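Local atomic coordinates of glutathione S-transferase (Ceriporiopsis subvermispora, PDB entry 6J3E), a protein that probably catalyses the transfer of glutathione to electrophilic substrates, as a serine-type glutathione S-transferase of a white-rot fungus. Residues Leu111-Phe119 with Ser205-Trp214; Val124-Thr135 with Trp214-Leu222. All coordinates share one frame; numbering follows the deposited sequence.

Interaction 1. Residues Leu111-Phe119 with Ser205-Trp214; sequences LHAAFNFAF and SYADITIVGW. With EDO (1,2-ethanediol), chain K.
H112 points its imidazole at the start of helix 206-222, where NE2 accepts a weak, bent hydrogen bond from A207 N (3.1 Å). The first turn of a helix leaves such backbone N-H groups without an acceptor of their own, and an imidazole nitrogen can supply one; ND1, at the other side of the ring, is hydrogen-bonded to T108 O. One turn on, F115 lays a ring face against the methyl of A207, whose CB is 3.9 Å from the ring centroid, while T210 CB meets the ring edge. N116 reaches across through a water that donates to both N116 OD1 and T210 OG1. At F119 the ring extends toward the other helix because CG stands anti to the backbone N (chi1 180°). T210 CG2 sits over the centre of one face, 3.9 Å from the centroid, and F119 CE1 comes over a face of the W214 indole, 3.4 Å from CD1, the ring planes inclined at 54°. Cutting F119 back to an alanine is likely to open a gap against T210 CG2 and leave one face of the W214 indole, beside the glutathione-binding residue K26, without this aromatic partner. Segments 111-119 and 206-214 of the C-terminal domain, running nearly parallel at 20°, are thus joined mainly by aromatic rings and methyl groups, with polar links confined to one weak bond and a water bridge.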
loop_
_atom_site.group_PDB
_atom_site.type_symbol
_atom_site.label_atom_id
_atom_site.label_comp_id
_atom_site.label_asym_id
_atom_site.label_seq_id
_atom_site.Cartn_x
_atom_site.Cartn_y
_atom_site.Cartn_z
ATOM N N LEU A 111 -7.839 -5.792 -0.606
ATOM C CA LEU A 111 -7.099 -4.823 -1.404
ATOM C C LEU A 111 -7.303 -3.405 -0.897
ATOM O O LEU A 111 -6.364 -2.593 -0.923
ATOM C CB LEU A 111 -7.511 -4.924 -2.867
ATOM C CG LEU A 111 -6.823 -6.074 -3.582
ATOM C CD1 LEU A 111 -7.454 -6.313 -4.955
ATOM C CD2 LEU A 111 -5.359 -5.751 -3.726
ATOM N N HIS A 112 -8.520 -3.083 -0.435
ATOM C CA HIS A 112 -8.760 -1.778 0.184
ATOM C C HIS A 112 -7.901 -1.599 1.424
ATOM O O HIS A 112 -7.274 -0.549 1.617
ATOM C CB HIS A 112 -10.235 -1.612 0.547
ATOM C CG HIS A 112 -11.031 -0.847 -0.468
ATOM N ND1 HIS A 112 -11.699 -1.459 -1.508
ATOM C CD2 HIS A 112 -11.269 0.482 -0.597
ATOM C CE1 HIS A 112 -12.312 -0.539 -2.234
ATOM N NE2 HIS A 112 -12.072 0.647 -1.700
ATOM N N ALA A 113 -7.870 -2.614 2.285
ATOM C CA ALA A 113 -7.060 -2.507 3.493
ATOM C C ALA A 113 -5.599 -2.305 3.142
ATOM O O ALA A 113 -4.887 -1.555 3.824
ATOM C CB ALA A 113 -7.224 -3.750 4.362
ATOM N N ALA A 114 -5.137 -2.965 2.073
ATOM C CA ALA A 114 -3.778 -2.732 1.609
ATOM C C ALA A 114 -3.642 -1.325 1.042
ATOM O O ALA A 114 -2.627 -0.655 1.255
ATOM C CB ALA A 114 -3.390 -3.777 0.570
ATOM N N PHE A 115 -4.660 -0.847 0.328
ATOM C CA PHE A 115 -4.581 0.506 -0.195
ATOM C C PHE A 115 -4.443 1.507 0.939
ATOM O O PHE A 115 -3.645 2.447 0.856
ATOM C CB PHE A 115 -5.809 0.815 -1.052
ATOM C CG PHE A 115 -6.027 2.284 -1.285
ATOM C CD1 PHE A 115 -5.395 2.938 -2.337
ATOM C CD2 PHE A 115 -6.858 3.030 -0.443
ATOM C CE1 PHE A 115 -5.596 4.298 -2.554
ATOM C CE2 PHE A 115 -7.061 4.398 -0.663
ATOM C CZ PHE A 115 -6.423 5.027 -1.712
ATOM N N ASN A 116 -5.195 1.308 2.024
ATOM C CA ASN A 116 -5.127 2.240 3.145
ATOM C C ASN A 116 -3.689 2.408 3.624
ATOM O O ASN A 116 -3.195 3.533 3.776
ATOM C CB ASN A 116 -6.024 1.766 4.294
ATOM C CG ASN A 116 -6.047 2.763 5.441
ATOM O OD1 ASN A 116 -6.617 3.842 5.307
ATOM N ND2 ASN A 116 -5.394 2.423 6.558
ATOM N N PHE A 117 -2.993 1.287 3.850
ATOM C CA PHE A 117 -1.577 1.341 4.194
ATOM C C PHE A 117 -0.773 2.112 3.152
ATOM O O PHE A 117 -0.062 3.064 3.497
ATOM C CB PHE A 117 -1.023 -0.065 4.351
ATOM C CG PHE A 117 0.418 -0.094 4.732
ATOM C CD1 PHE A 117 0.833 0.403 5.949
ATOM C CD2 PHE A 117 1.364 -0.614 3.877
ATOM C CE1 PHE A 117 2.168 0.382 6.300
ATOM C CE2 PHE A 117 2.703 -0.650 4.233
ATOM C CZ PHE A 117 3.101 -0.155 5.444
ATOM N N ALA A 118 -0.874 1.714 1.873
ATOM C CA ALA A 118 -0.105 2.370 0.816
ATOM C C ALA A 118 -0.346 3.868 0.824
ATOM O O ALA A 118 0.592 4.671 0.710
ATOM C CB ALA A 118 -0.468 1.796 -0.554
ATOM N N PHE A 119 -1.617 4.254 0.973
ATOM C CA PHE A 119 -1.973 5.661 1.000
ATOM C C PHE A 119 -1.355 6.357 2.206
ATOM O O PHE A 119 -0.836 7.474 2.089
ATOM C CB PHE A 119 -3.498 5.794 1.008
ATOM C CG PHE A 119 -3.978 7.212 1.040
ATOM C CD1 PHE A 119 -4.137 7.879 2.244
ATOM C CD2 PHE A 119 -4.252 7.892 -0.135
ATOM C CE1 PHE A 119 -4.572 9.200 2.275
ATOM C CE2 PHE A 119 -4.682 9.203 -0.120
ATOM C CZ PHE A 119 -4.850 9.860 1.086
ATOM N N SER A 205 -15.720 3.883 -4.941
ATOM C CA SER A 205 -15.325 2.953 -3.898
ATOM C C SER A 205 -14.808 3.753 -2.714
ATOM O O SER A 205 -14.574 4.962 -2.817
ATOM C CB SER A 205 -14.250 1.993 -4.408
ATOM O OG SER A 205 -13.179 2.748 -4.941
ATOM N N TYR A 206 -14.607 3.071 -1.581
ATOM C CA TYR A 206 -14.060 3.780 -0.421
ATOM C C TYR A 206 -12.661 4.306 -0.696
ATOM O O TYR A 206 -12.239 5.268 -0.047
ATOM C CB TYR A 206 -14.057 2.891 0.842
ATOM C CG TYR A 206 -13.462 3.553 2.091
ATOM C CD1 TYR A 206 -14.161 4.533 2.800
ATOM C CD2 TYR A 206 -12.205 3.195 2.560
ATOM C CE1 TYR A 206 -13.608 5.143 3.947
ATOM C CE2 TYR A 206 -11.637 3.812 3.700
ATOM C CZ TYR A 206 -12.347 4.771 4.385
ATOM O OH TYR A 206 -11.774 5.371 5.487
ATOM N N ALA A 207 -11.945 3.728 -1.670
ATOM C CA ALA A 207 -10.590 4.203 -1.956
ATOM C C ALA A 207 -10.619 5.603 -2.556
ATOM O O ALA A 207 -9.752 6.432 -2.256
ATOM C CB ALA A 207 -9.859 3.225 -2.878
ATOM N N ASP A 208 -11.611 5.870 -3.406
ATOM C CA ASP A 208 -11.847 7.207 -3.927
ATOM C C ASP A 208 -12.210 8.161 -2.808
ATOM O O ASP A 208 -11.749 9.307 -2.784
ATOM C CB ASP A 208 -12.978 7.177 -4.961
ATOM C CG ASP A 208 -12.846 6.031 -5.943
ATOM O OD1 ASP A 208 -11.746 5.842 -6.523
ATOM O OD2 ASP A 208 -13.851 5.306 -6.124
ATOM N N ILE A 209 -13.071 7.711 -1.896
ATOM C CA ILE A 209 -13.503 8.555 -0.792
ATOM C C ILE A 209 -12.313 8.906 0.074
ATOM O O ILE A 209 -12.182 10.040 0.548
ATOM C CB ILE A 209 -14.617 7.847 0.004
ATOM C CG1 ILE A 209 -15.829 7.629 -0.890
ATOM C CG2 ILE A 209 -15.002 8.641 1.252
ATOM C CD1 ILE A 209 -16.918 6.792 -0.267
ATOM N N THR A 210 -11.394 7.948 0.245
ATOM C CA THR A 210 -10.194 8.194 1.042
ATOM C C THR A 210 -9.404 9.373 0.494
ATOM O O THR A 210 -8.930 10.229 1.252
ATOM C CB THR A 210 -9.319 6.945 1.068
ATOM O OG1 THR A 210 -10.018 5.877 1.721
ATOM C CG2 THR A 210 -8.020 7.216 1.794
ATOM N N ILE A 211 -9.256 9.439 -0.825
ATOM C CA ILE A 211 -8.428 10.479 -1.419
ATOM C C ILE A 211 -9.090 11.842 -1.252
ATOM O O ILE A 211 -8.459 12.804 -0.803
ATOM C CB ILE A 211 -8.135 10.135 -2.893
ATOM C CG1 ILE A 211 -7.402 8.789 -2.959
ATOM C CG2 ILE A 211 -7.302 11.203 -3.535
ATOM C CD1 ILE A 211 -7.202 8.257 -4.342
ATOM N N VAL A 212 -10.379 11.943 -1.572
ATOM C CA VAL A 212 -11.016 13.254 -1.489
ATOM C C VAL A 212 -11.133 13.690 -0.035
ATOM O O VAL A 212 -11.157 14.890 0.261
ATOM C CB VAL A 212 -12.381 13.244 -2.207
ATOM C CG1 VAL A 212 -12.176 13.070 -3.715
ATOM C CG2 VAL A 212 -13.250 12.141 -1.654
ATOM N N GLY A 213 -11.191 12.736 0.895
ATOM C CA GLY A 213 -11.136 13.104 2.297
ATOM C C GLY A 213 -9.902 13.926 2.613
ATOM O O GLY A 213 -9.989 15.022 3.183
ATOM N N TRP A 214 -8.733 13.418 2.226
ATOM C CA TRP A 214 -7.518 14.118 2.594
ATOM C C TRP A 214 -7.310 15.345 1.719
ATOM O O TRP A 214 -6.778 16.351 2.197
ATOM C CB TRP A 214 -6.323 13.159 2.535
ATOM C CG TRP A 214 -6.365 12.139 3.630
ATOM C CD1 TRP A 214 -7.100 10.976 3.646
ATOM C CD2 TRP A 214 -5.672 12.189 4.886
ATOM N NE1 TRP A 214 -6.908 10.308 4.835
ATOM C CE2 TRP A 214 -6.039 11.028 5.615
ATOM C CE3 TRP A 214 -4.788 13.099 5.470
ATOM C CZ2 TRP A 214 -5.542 10.758 6.899
ATOM C CZ3 TRP A 214 -4.296 12.829 6.738
ATOM C CH2 TRP A 214 -4.677 11.665 7.442
HETATM C C1 EDO K . -1.615 -0.992 8.382
HETATM O O1 EDO K . -1.490 -2.386 8.050
HETATM C C2 EDO K . -2.835 -0.354 7.710
HETATM O O2 EDO K . -2.718 1.079 7.653
HETATM O O HOH W 1 -8.500 4.148 3.037
#

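Interaction 2. Residues Val124-Thr135 with Trp214-Leu222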
loop_
_atom_site.group_PDB
_atom_site.type_symbol
_atom_site.label_atom_id
_atom_site.label_comp_id
_atom_site.label_asym_id
_atom_site.label_seq_id
_atom_site.Cartn_x
_atom_site.Cartn_y
_atom_site.Cartn_z
ATOM N N VAL A 124 0.024 10.487 3.863
ATOM C CA VAL A 124 -0.346 11.088 5.140
ATOM C C VAL A 124 0.866 11.671 5.838
ATOM O O VAL A 124 0.810 12.788 6.370
ATOM C CB VAL A 124 -1.066 10.058 6.026
ATOM C CG1 VAL A 124 -1.140 10.547 7.474
ATOM C CG2 VAL A 124 -2.455 9.796 5.493
ATOM N N ARG A 125 1.986 10.942 5.843
ATOM C CA ARG A 125 3.172 11.468 6.508
ATOM C C ARG A 125 3.835 12.582 5.710
ATOM O O ARG A 125 4.527 13.416 6.300
ATOM C CB ARG A 125 4.169 10.353 6.772
ATOM C CG ARG A 125 3.505 9.063 7.148
ATOM C CD ARG A 125 4.371 7.899 6.737
ATOM N NE ARG A 125 5.646 7.907 7.448
ATOM C CZ ARG A 125 6.682 7.155 7.102
ATOM N NH1 ARG A 125 7.818 7.211 7.792
ATOM N NH2 ARG A 125 6.589 6.351 6.045
ATOM N N ALA A 126 3.635 12.620 4.389
ATOM C CA ALA A 126 4.150 13.734 3.597
ATOM C C ALA A 126 3.376 15.014 3.885
ATOM O O ALA A 126 3.961 16.098 3.929
ATOM C CB ALA A 126 4.092 13.395 2.106
ATOM N N LEU A 127 2.061 14.906 4.108
ATOM C CA LEU A 127 1.277 16.100 4.394
ATOM C C LEU A 127 1.636 16.710 5.738
ATOM O O LEU A 127 1.670 17.940 5.861
ATOM C CB LEU A 127 -0.210 15.788 4.357
ATOM C CG LEU A 127 -0.724 15.335 3.005
ATOM C CD1 LEU A 127 -2.219 15.063 3.090
ATOM C CD2 LEU A 127 -0.483 16.412 2.018
ATOM N N ALA A 128 1.945 15.876 6.733
ATOM C CA ALA A 128 1.971 16.305 8.134
ATOM C C ALA A 128 2.782 17.575 8.388
ATOM O O ALA A 128 2.254 18.486 9.051
ATOM C CB ALA A 128 2.466 15.136 8.999
ATOM N N PRO A 129 4.020 17.726 7.895
ATOM C CA PRO A 129 4.789 18.926 8.272
ATOM C C PRO A 129 4.163 20.230 7.811
ATOM O O PRO A 129 4.375 21.262 8.463
ATOM C CB PRO A 129 6.167 18.690 7.632
ATOM C CG PRO A 129 6.004 17.627 6.704
ATOM C CD PRO A 129 4.854 16.782 7.137
ATOM N N ILE A 130 3.378 20.214 6.739
ATOM C CA ILE A 130 2.693 21.418 6.284
ATOM C C ILE A 130 1.297 21.513 6.863
ATOM O O ILE A 130 0.850 22.597 7.251
ATOM C CB ILE A 130 2.662 21.450 4.746
ATOM C CG1 ILE A 130 4.042 21.855 4.207
ATOM C CG2 ILE A 130 1.532 22.370 4.244
ATOM C CD1 ILE A 130 4.275 21.483 2.772
ATOM N N MET A 131 0.602 20.383 6.958
ATOM C CA MET A 131 -0.823 20.431 7.233
ATOM C C MET A 131 -1.156 20.470 8.725
ATOM O O MET A 131 -2.118 21.132 9.115
ATOM C CB MET A 131 -1.514 19.239 6.564
ATOM C CG MET A 131 -1.594 19.336 5.041
ATOM S SD MET A 131 -2.340 20.892 4.483
ATOM C CE MET A 131 -3.920 20.870 5.372
ATOM N N LEU A 132 -0.393 19.793 9.576
ATOM C CA LEU A 132 -0.704 19.839 11.004
ATOM C C LEU A 132 -0.557 21.241 11.584
ATOM O O LEU A 132 -1.454 21.670 12.333
ATOM C CB LEU A 132 0.150 18.824 11.769
ATOM C CG LEU A 132 -0.020 17.350 11.402
ATOM C CD1 LEU A 132 0.530 16.436 12.487
ATOM C CD2 LEU A 132 -1.458 17.023 11.101
ATOM N N PRO A 133 0.508 22.004 11.298
ATOM C CA PRO A 133 0.518 23.398 11.761
ATOM C C PRO A 133 -0.628 24.203 11.184
ATOM O O PRO A 133 -1.260 24.989 11.897
ATOM C CB PRO A 133 1.876 23.919 11.275
ATOM C CG PRO A 133 2.702 22.699 11.094
ATOM C CD PRO A 133 1.766 21.648 10.624
ATOM N N ALA A 134 -0.915 24.031 9.898
ATOM C CA ALA A 134 -2.049 24.732 9.320
ATOM C C ALA A 134 -3.342 24.404 10.065
ATOM O O ALA A 134 -4.153 25.299 10.328
ATOM C CB ALA A 134 -2.173 24.389 7.836
ATOM N N THR A 135 -3.570 23.129 10.418
ATOM C CA THR A 135 -4.848 22.876 11.071
ATOM C C THR A 135 -4.851 23.351 12.508
ATOM O O THR A 135 -5.931 23.590 13.061
ATOM C CB THR A 135 -5.262 21.399 11.029
ATOM O OG1 THR A 135 -4.779 20.703 12.188
ATOM C CG2 THR A 135 -4.767 20.749 9.812
ATOM N N TRP A 214 -8.733 13.418 2.226
ATOM C CA TRP A 214 -7.518 14.118 2.594
ATOM C C TRP A 214 -7.310 15.345 1.719
ATOM O O TRP A 214 -6.778 16.351 2.197
ATOM C CB TRP A 214 -6.323 13.159 2.535
ATOM C CG TRP A 214 -6.365 12.139 3.630
ATOM C CD1 TRP A 214 -7.100 10.976 3.646
ATOM C CD2 TRP A 214 -5.672 12.189 4.886
ATOM N NE1 TRP A 214 -6.908 10.308 4.835
ATOM C CE2 TRP A 214 -6.039 11.028 5.615
ATOM C CE3 TRP A 214 -4.788 13.099 5.470
ATOM C CZ2 TRP A 214 -5.542 10.758 6.899
ATOM C CZ3 TRP A 214 -4.296 12.829 6.738
ATOM C CH2 TRP A 214 -4.677 11.665 7.442
ATOM N N VAL A 215 -7.758 15.301 0.462
ATOM C CA VAL A 215 -7.551 16.442 -0.422
ATOM C C VAL A 215 -8.435 17.605 -0.002
ATOM O O VAL A 215 -7.992 18.759 0.003
ATOM C CB VAL A 215 -7.780 16.046 -1.892
ATOM C CG1 VAL A 215 -7.769 17.278 -2.790
ATOM C CG2 VAL A 215 -6.703 15.106 -2.330
ATOM N N ILE A 216 -9.682 17.326 0.394
ATOM C CA ILE A 216 -10.565 18.416 0.815
ATOM C C ILE A 216 -10.032 19.066 2.087
ATOM O O ILE A 216 -10.216 20.271 2.307
ATOM C CB ILE A 216 -12.023 17.927 0.975
ATOM C CG1 ILE A 216 -12.983 19.096 0.817
ATOM C CG2 ILE A 216 -12.279 17.270 2.330
ATOM C CD1 ILE A 216 -12.825 19.817 -0.482
ATOM N N TRP A 217 -9.336 18.290 2.923
ATOM C CA TRP A 217 -8.637 18.845 4.079
ATOM C C TRP A 217 -7.600 19.862 3.640
ATOM O O TRP A 217 -7.499 20.959 4.205
ATOM C CB TRP A 217 -7.981 17.704 4.868
ATOM C CG TRP A 217 -7.106 18.088 6.035
ATOM C CD1 TRP A 217 -7.352 19.053 6.982
ATOM C CD2 TRP A 217 -5.840 17.506 6.379
ATOM N NE1 TRP A 217 -6.332 19.085 7.893
ATOM C CE2 TRP A 217 -5.390 18.151 7.551
ATOM C CE3 TRP A 217 -5.052 16.487 5.821
ATOM C CZ2 TRP A 217 -4.191 17.815 8.171
ATOM C CZ3 TRP A 217 -3.858 16.163 6.429
ATOM C CH2 TRP A 217 -3.440 16.820 7.600
ATOM N N VAL A 218 -6.800 19.503 2.636
ATOM C CA VAL A 218 -5.781 20.419 2.136
ATOM C C VAL A 218 -6.434 21.656 1.555
ATOM O O VAL A 218 -5.962 22.783 1.758
ATOM C CB VAL A 218 -4.900 19.704 1.099
ATOM C CG1 VAL A 218 -3.968 20.688 0.419
ATOM C CG2 VAL A 218 -4.119 18.583 1.760
ATOM N N LYS A 219 -7.540 21.466 0.830
ATOM C CA LYS A 219 -8.177 22.588 0.155
ATOM C C LYS A 219 -8.803 23.532 1.161
ATOM O O LYS A 219 -8.634 24.753 1.064
ATOM C CB LYS A 219 -9.233 22.100 -0.836
ATOM C CG LYS A 219 -9.971 23.235 -1.549
ATOM C CD LYS A 219 -11.042 22.710 -2.517
ATOM C CE LYS A 219 -11.654 23.825 -3.356
ATOM N NZ LYS A 219 -12.586 23.314 -4.386
ATOM N N ARG A 220 -9.514 22.989 2.150
ATOM C CA ARG A 220 -10.234 23.869 3.060
ATOM C C ARG A 220 -9.295 24.516 4.068
ATOM O O ARG A 220 -9.432 25.712 4.359
ATOM C CB ARG A 220 -11.362 23.102 3.733
ATOM C CG ARG A 220 -12.530 22.934 2.793
ATOM C CD ARG A 220 -13.319 21.672 3.060
ATOM N NE ARG A 220 -14.440 21.912 3.948
ATOM C CZ ARG A 220 -15.713 21.868 3.581
ATOM N NH1 ARG A 220 -16.048 21.573 2.329
ATOM N NH2 ARG A 220 -16.645 22.107 4.485
ATOM N N VAL A 221 -8.299 23.773 4.556
ATOM C CA VAL A 221 -7.434 24.295 5.609
ATOM C C VAL A 221 -6.403 25.260 5.045
ATOM O O VAL A 221 -6.223 26.360 5.576
ATOM C CB VAL A 221 -6.775 23.148 6.392
ATOM C CG1 VAL A 221 -5.592 23.665 7.218
ATOM C CG2 VAL A 221 -7.808 22.494 7.298
ATOM N N LEU A 222 -5.699 24.879 3.979
ATOM C CA LEU A 222 -4.794 25.838 3.348
ATOM C C LEU A 222 -5.559 26.972 2.673
ATOM O O LEU A 222 -5.038 28.090 2.565
ATOM C CB LEU A 222 -3.885 25.137 2.343
ATOM C CG LEU A 222 -2.758 24.324 2.978
ATOM C CD1 LEU A 222 -1.730 23.918 1.933
ATOM C CD2 LEU A 222 -2.112 25.125 4.076
#
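Within the all-helical C-terminal domain of the glutathione S-transferase fold, residues 124-135 of helix 109-136 and 214-222 of helix 206-222 meet by knobs-into-holes packing, the axes of these two segments inclined at 52° and 9.8 Å apart at closest approach. V124 begins the contact: its CG2 lies over the six-membered ring of W214, 3.5 Å from the centroid, so a compact branched side chain caps part of one indole face. L127 follows, sending CD1 between the two tryptophans, 4.0 Å from W214 CE3 and about as near to W217 CZ3; a leucine is long enough to serve both. M131 is a knob among W217, V218, V221 and L222. Its chain folds back at chi2 and chi3 (-53° and -55°), which carries the terminal methyl CE over the five-membered ring of W217, 3.9 Å from its centroid, while SD stands farther off above the six-membered ring in a Met-aromatic contact. An unbranched thioether suits this place, since its bendable chain lets CE reach the W217 face while SD lies against L222 CG at 3.8 Å. W217 is the reciprocal knob, seated among L127, M131, L132 and T135, with L132 CD2 at the edge of its benzene ring; beyond the contact it meets W20 and touches P22, at the start of helix 22-34. Farther along, A134 is small enough to let the helices draw close, where its CB packs against V221 CG1 at 3.5 Å and L222 CD2 at 3.8 Å.

From the N terminus, the chain first builds the thioredoxin-like domain, then enters helix 109-136, which supplies 111-119 to interaction 1 and 124-135 to interaction 2. After helices 141-153 and 169-189 it returns as helix 206-222. Residues 205-214 close the first long loop, of 85 intervening residues, and 214-222 close the second, of 78. The loops cross, the segments alternating along the chain, as follows when one pair of helices running broadly the same way makes both contacts. W214 is common to both contacts, and F119 CE1 touches V124 CG2 at 3.9 Å. Through W214, which also touches K26 and P22, the paired helices join the glutathione-binding N-terminal domain.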